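Local coordinates for putative antidote protein of plasmid maintenance system (Nostoc punctiforme, PDB 3CEC), which probably acts as the DNA-binding antitoxin of a plasmid-maintenance toxin-antitoxin system, through a compact helix-turn-helix domain, at residues Thr59-Ile62 against Ala63-Gly67; Leu70-Pro74 against Arg75-Asn79. All coordinates share one frame; numbering follows the deposited sequence.

Interaction 1 (Thr59-Ile62 against Ala63-Gly67); sequences TVDI and AIRLG
A chi1 of 170° turns the carboxylate of D61 away from its own backbone N, so that it stands out from the helix, while R65, one turn later, takes chi1 near -63° and folds back toward it, extended from CG to NE. The two side chains meet at a slant, their carboxylate and guanidinium planes 50° apart, and R65 grips D61 side-on, one nitrogen to each oxygen. R65 NE reaches D61 OD1 at 2.7 Å in an almost straight bond; OD1 lies in the guanidinium plane, whereas NE comes to its syn side from out of the carboxylate plane. The second arm, R65 NH2 to D61 OD2 at 3.0 Å, is more bent, although it uses the syn lone pair of that oxygen. This i to i+4 salt bridge joins the first turn of helix 60-70 to the next. T59 is the N-cap: its OG1 accepts from I62 N at 3.0 Å, and its carbonyl O takes the first main-chain bond from A63 N at 2.9 Å. On the buried side I62 and L66 run alongside each other in the same direction, with I62 CG2 against L66 CD1 at 3.6 Å; L66 continues into F37 and L41 of helix 34-41. A63 faces helix 74-101. R65 NH1 also bonds to the carbonyl of L41, so the arginine ties this turn to the end of helix 34-41. Two bonds to one carboxylate fix the guanidinium's rotation, and a negative D61 close to the helix N-terminus would probably be favoured by the helix dipole as well as by the arginine.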
loop_
_atom_site.group_PDB
_atom_site.type_symbol
_atom_site.label_atom_id
_atom_site.label_comp_id
_atom_site.label_asym_id
_atom_site.label_seq_id
_atom_site.Cartn_x
_atom_site.Cartn_y
_atom_site.Cartn_z
ATOM N N THR A 59 -3.669 -5.154 4.607
ATOM C CA THR A 59 -4.803 -5.762 5.243
ATOM C C THR A 59 -5.158 -4.997 6.547
ATOM O O THR A 59 -4.397 -4.163 7.029
ATOM C CB THR A 59 -4.448 -7.199 5.668
ATOM O OG1 THR A 59 -3.320 -7.135 6.532
ATOM C CG2 THR A 59 -4.173 -8.109 4.435
ATOM N N VAL A 60 -6.319 -5.293 7.148
ATOM C CA VAL A 60 -6.651 -4.660 8.414
ATOM C C VAL A 60 -5.582 -4.981 9.434
ATOM O O VAL A 60 -5.088 -4.125 10.161
ATOM C CB VAL A 60 -8.038 -5.045 8.951
ATOM C CG1 VAL A 60 -8.318 -4.422 10.324
ATOM C CG2 VAL A 60 -9.107 -4.669 7.850
ATOM N N ASP A 61 -5.157 -6.246 9.456
ATOM C CA ASP A 61 -4.069 -6.668 10.377
ATOM C C ASP A 61 -2.785 -5.802 10.207
ATOM O O ASP A 61 -2.182 -5.303 11.177
ATOM C CB ASP A 61 -3.752 -8.193 10.202
ATOM C CG ASP A 61 -2.487 -8.606 10.939
ATOM O OD1 ASP A 61 -1.409 -8.497 10.353
ATOM O OD2 ASP A 61 -2.642 -9.071 12.108
ATOM N N ILE A 62 -2.352 -5.615 8.954
ATOM C CA ILE A 62 -1.154 -4.796 8.686
ATOM C C ILE A 62 -1.371 -3.350 9.065
ATOM O O ILE A 62 -0.487 -2.721 9.701
ATOM C CB ILE A 62 -0.681 -4.910 7.239
ATOM C CG1 ILE A 62 -0.147 -6.324 6.997
ATOM C CG2 ILE A 62 0.370 -3.822 6.941
ATOM C CD1 ILE A 62 0.030 -6.639 5.458
ATOM N N ALA A 63 -2.564 -2.840 8.792
ATOM C CA ALA A 63 -2.925 -1.438 9.189
ATOM C C ALA A 63 -2.889 -1.259 10.699
ATOM O O ALA A 63 -2.331 -0.278 11.188
ATOM C CB ALA A 63 -4.263 -1.026 8.615
ATOM N N ILE A 64 -3.375 -2.246 11.437
ATOM C CA ILE A 64 -3.325 -2.204 12.900
ATOM C C ILE A 64 -1.921 -2.175 13.413
ATOM O O ILE A 64 -1.515 -1.411 14.270
ATOM C CB ILE A 64 -4.156 -3.328 13.535
ATOM C CG1 ILE A 64 -5.621 -3.122 13.271
ATOM C CG2 ILE A 64 -3.771 -3.453 15.059
ATOM C CD1 ILE A 64 -6.239 -2.102 14.217
ATOM N N ARG A 65 -1.068 -3.010 12.813
ATOM C CA ARG A 65 0.329 -3.064 13.239
ATOM C C ARG A 65 1.076 -1.748 12.939
ATOM O O ARG A 65 1.792 -1.243 13.780
ATOM C CB ARG A 65 1.037 -4.240 12.587
ATOM C CG ARG A 65 0.486 -5.632 12.963
ATOM C CD ARG A 65 1.151 -6.752 12.117
ATOM N NE ARG A 65 0.422 -8.007 12.279
ATOM C CZ ARG A 65 0.665 -8.855 13.255
ATOM N NH1 ARG A 65 1.693 -8.669 14.091
ATOM N NH2 ARG A 65 -0.102 -9.922 13.369
ATOM N N LEU A 66 0.825 -1.220 11.749
ATOM C CA LEU A 66 1.403 0.062 11.339
ATOM C C LEU A 66 0.973 1.136 12.278
ATOM O O LEU A 66 1.800 1.935 12.766
ATOM C CB LEU A 66 1.063 0.404 9.893
ATOM C CG LEU A 66 1.790 -0.469 8.828
ATOM C CD1 LEU A 66 1.044 -0.350 7.460
ATOM C CD2 LEU A 66 3.246 -0.091 8.700
ATOM N N GLY A 67 -0.294 1.130 12.574
ATOM C CA GLY A 67 -0.937 2.138 13.415
ATOM C C GLY A 67 -0.273 2.130 14.794
ATOM O O GLY A 67 0.015 3.203 15.376
#

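Interaction 2 (Leu70-Pro74 against Arg75-Asn79); sequences LGNGP and RLWLN
L70 touches W77 first: its CD1 comes to 3.5 Å from W77 CZ2, the two side chains crossing at about a right angle, and both also pack on I26 of helix 19-30. At G71 the chain leaves helix 60-70 with positive phi (74°). N72 follows, and its chi1 of 52° swings the amide over toward the indole. N72 OD1 then accepts from W77 NE1 at 3.0 Å; the oxygen sits at the ring edge, in its plane, whereas the N-H arrives above the plane of the amide carbonyl. This is the short connection between two successive helices of the helix-turn-helix domain, and its polar turn is bound to the buried indole of the second helix. Water 1 spans the turn, donating to N72 O at 2.7 Å and accepting from L76 N at 2.9 Å, which gives that amide a partner. G73, again with positive phi, brings its carbonyl O to 3.2 Å from W77 CD1, near the plane of the ring. P74 O accepts a nearly straight bond from L78 N at 3.0 Å and a weak one from W77 N, while L76 CD2 covers the centre of one indole face.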
loop_
_atom_site.group_PDB
_atom_site.type_symbol
_atom_site.label_atom_id
_atom_site.label_comp_id
_atom_site.label_asym_id
_atom_site.label_seq_id
_atom_site.Cartn_x
_atom_site.Cartn_y
_atom_site.Cartn_z
ATOM N N LEU A 70 3.770 2.982 14.610
ATOM C CA LEU A 70 4.064 4.373 14.197
ATOM C C LEU A 70 3.322 5.403 15.007
ATOM O O LEU A 70 3.684 6.573 15.069
ATOM C CB LEU A 70 3.712 4.545 12.703
ATOM C CG LEU A 70 4.556 3.630 11.783
ATOM C CD1 LEU A 70 4.010 3.820 10.365
ATOM C CD2 LEU A 70 6.040 3.956 11.808
ATOM N N GLY A 71 2.283 4.965 15.648
ATOM C CA GLY A 71 1.401 5.811 16.487
ATOM C C GLY A 71 0.502 6.718 15.736
ATOM O O GLY A 71 0.108 7.791 16.215
ATOM N N ASN A 72 0.092 6.286 14.559
ATOM C CA ASN A 72 -0.820 7.051 13.723
ATOM C C ASN A 72 -2.136 6.356 13.390
ATOM O O ASN A 72 -2.906 6.878 12.608
ATOM C CB ASN A 72 -0.197 7.612 12.473
ATOM C CG ASN A 72 0.539 6.574 11.632
ATOM O OD1 ASN A 72 0.258 5.371 11.708
ATOM N ND2 ASN A 72 1.442 7.069 10.798
ATOM N N GLY A 73 -2.339 5.195 13.995
ATOM C CA GLY A 73 -3.642 4.537 13.843
ATOM C C GLY A 73 -3.807 3.841 12.493
ATOM O O GLY A 73 -3.078 4.061 11.546
ATOM N N PRO A 74 -4.782 2.932 12.415
ATOM C CA PRO A 74 -4.930 2.142 11.208
ATOM C C PRO A 74 -5.627 2.795 10.056
ATOM O O PRO A 74 -5.509 2.378 8.911
ATOM C CB PRO A 74 -5.713 0.929 11.689
ATOM C CG PRO A 74 -6.581 1.520 12.759
ATOM C CD PRO A 74 -5.600 2.380 13.508
ATOM N N ARG A 75 -6.449 3.798 10.362
ATOM C CA ARG A 75 -7.310 4.333 9.332
ATOM C C ARG A 75 -6.536 5.012 8.242
ATOM O O ARG A 75 -6.897 4.898 7.063
ATOM C CB ARG A 75 -8.321 5.296 9.950
ATOM C CG ARG A 75 -9.425 4.597 10.713
ATOM C CD ARG A 75 -10.657 5.501 10.868
ATOM N NE ARG A 75 -11.792 4.800 11.445
ATOM C CZ ARG A 75 -12.908 4.527 10.776
ATOM N NH1 ARG A 75 -13.075 4.945 9.529
ATOM N NH2 ARG A 75 -13.895 3.888 11.374
ATOM N N LEU A 76 -5.490 5.718 8.645
ATOM C CA LEU A 76 -4.599 6.427 7.678
ATOM C C LEU A 76 -4.165 5.445 6.566
ATOM O O LEU A 76 -4.288 5.653 5.353
ATOM C CB LEU A 76 -3.381 6.993 8.379
ATOM C CG LEU A 76 -2.416 7.773 7.517
ATOM C CD1 LEU A 76 -1.688 8.804 8.456
ATOM C CD2 LEU A 76 -1.408 6.846 6.798
ATOM N N TRP A 77 -3.807 4.271 7.027
ATOM C CA TRP A 77 -3.243 3.211 6.173
ATOM C C TRP A 77 -4.324 2.560 5.272
ATOM O O TRP A 77 -4.065 2.257 4.103
ATOM C CB TRP A 77 -2.509 2.157 7.035
ATOM C CG TRP A 77 -1.359 2.795 7.677
ATOM C CD1 TRP A 77 -1.251 3.244 8.986
ATOM C CD2 TRP A 77 -0.148 3.227 7.021
ATOM N NE1 TRP A 77 -0.048 3.866 9.183
ATOM C CE2 TRP A 77 0.653 3.879 8.006
ATOM C CE3 TRP A 77 0.328 3.129 5.716
ATOM C CZ2 TRP A 77 1.878 4.420 7.695
ATOM C CZ3 TRP A 77 1.546 3.626 5.429
ATOM C CH2 TRP A 77 2.303 4.276 6.405
ATOM N N LEU A 78 -5.476 2.266 5.898
ATOM C CA LEU A 78 -6.612 1.711 5.170
ATOM C C LEU A 78 -7.108 2.715 4.137
ATOM O O LEU A 78 -7.476 2.322 3.040
ATOM C CB LEU A 78 -7.688 1.272 6.134
ATOM C CG LEU A 78 -7.286 0.071 7.020
ATOM C CD1 LEU A 78 -8.353 -0.072 8.142
ATOM C CD2 LEU A 78 -7.168 -1.227 6.209
ATOM N N ASN A 79 -7.078 3.992 4.501
ATOM C CA ASN A 79 -7.542 5.061 3.563
ATOM C C ASN A 79 -6.620 5.099 2.368
ATOM O O ASN A 79 -7.066 5.187 1.220
ATOM C CB ASN A 79 -7.653 6.398 4.254
ATOM C CG ASN A 79 -8.871 6.487 5.203
ATOM O OD1 ASN A 79 -9.792 5.669 5.125
ATOM N ND2 ASN A 79 -8.879 7.502 6.102
HETATM O O HOH W 1 -5.268 6.725 11.352
#

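Interactions 1 and 2 follow in series along the chain, the first within helix 60-70, the second where that helix gives way to helix 74-101, and their centres are only about 7 Å apart. They also touch directly: A63 CB packs on L78 CG at 3.6 Å, and L66 CB lies 3.7 Å from W77 NE1. The inner side of 59-67 therefore rests on the start of the long helix, while L66 reaches helix 34-41 and W77 reaches helix 19-30. The two local contacts thus lie at the junction of helices 60-70 and 74-101, where both pack on earlier helices of the helix-turn-helix domain, consistent with a compact fold from which helix 74-101 extends.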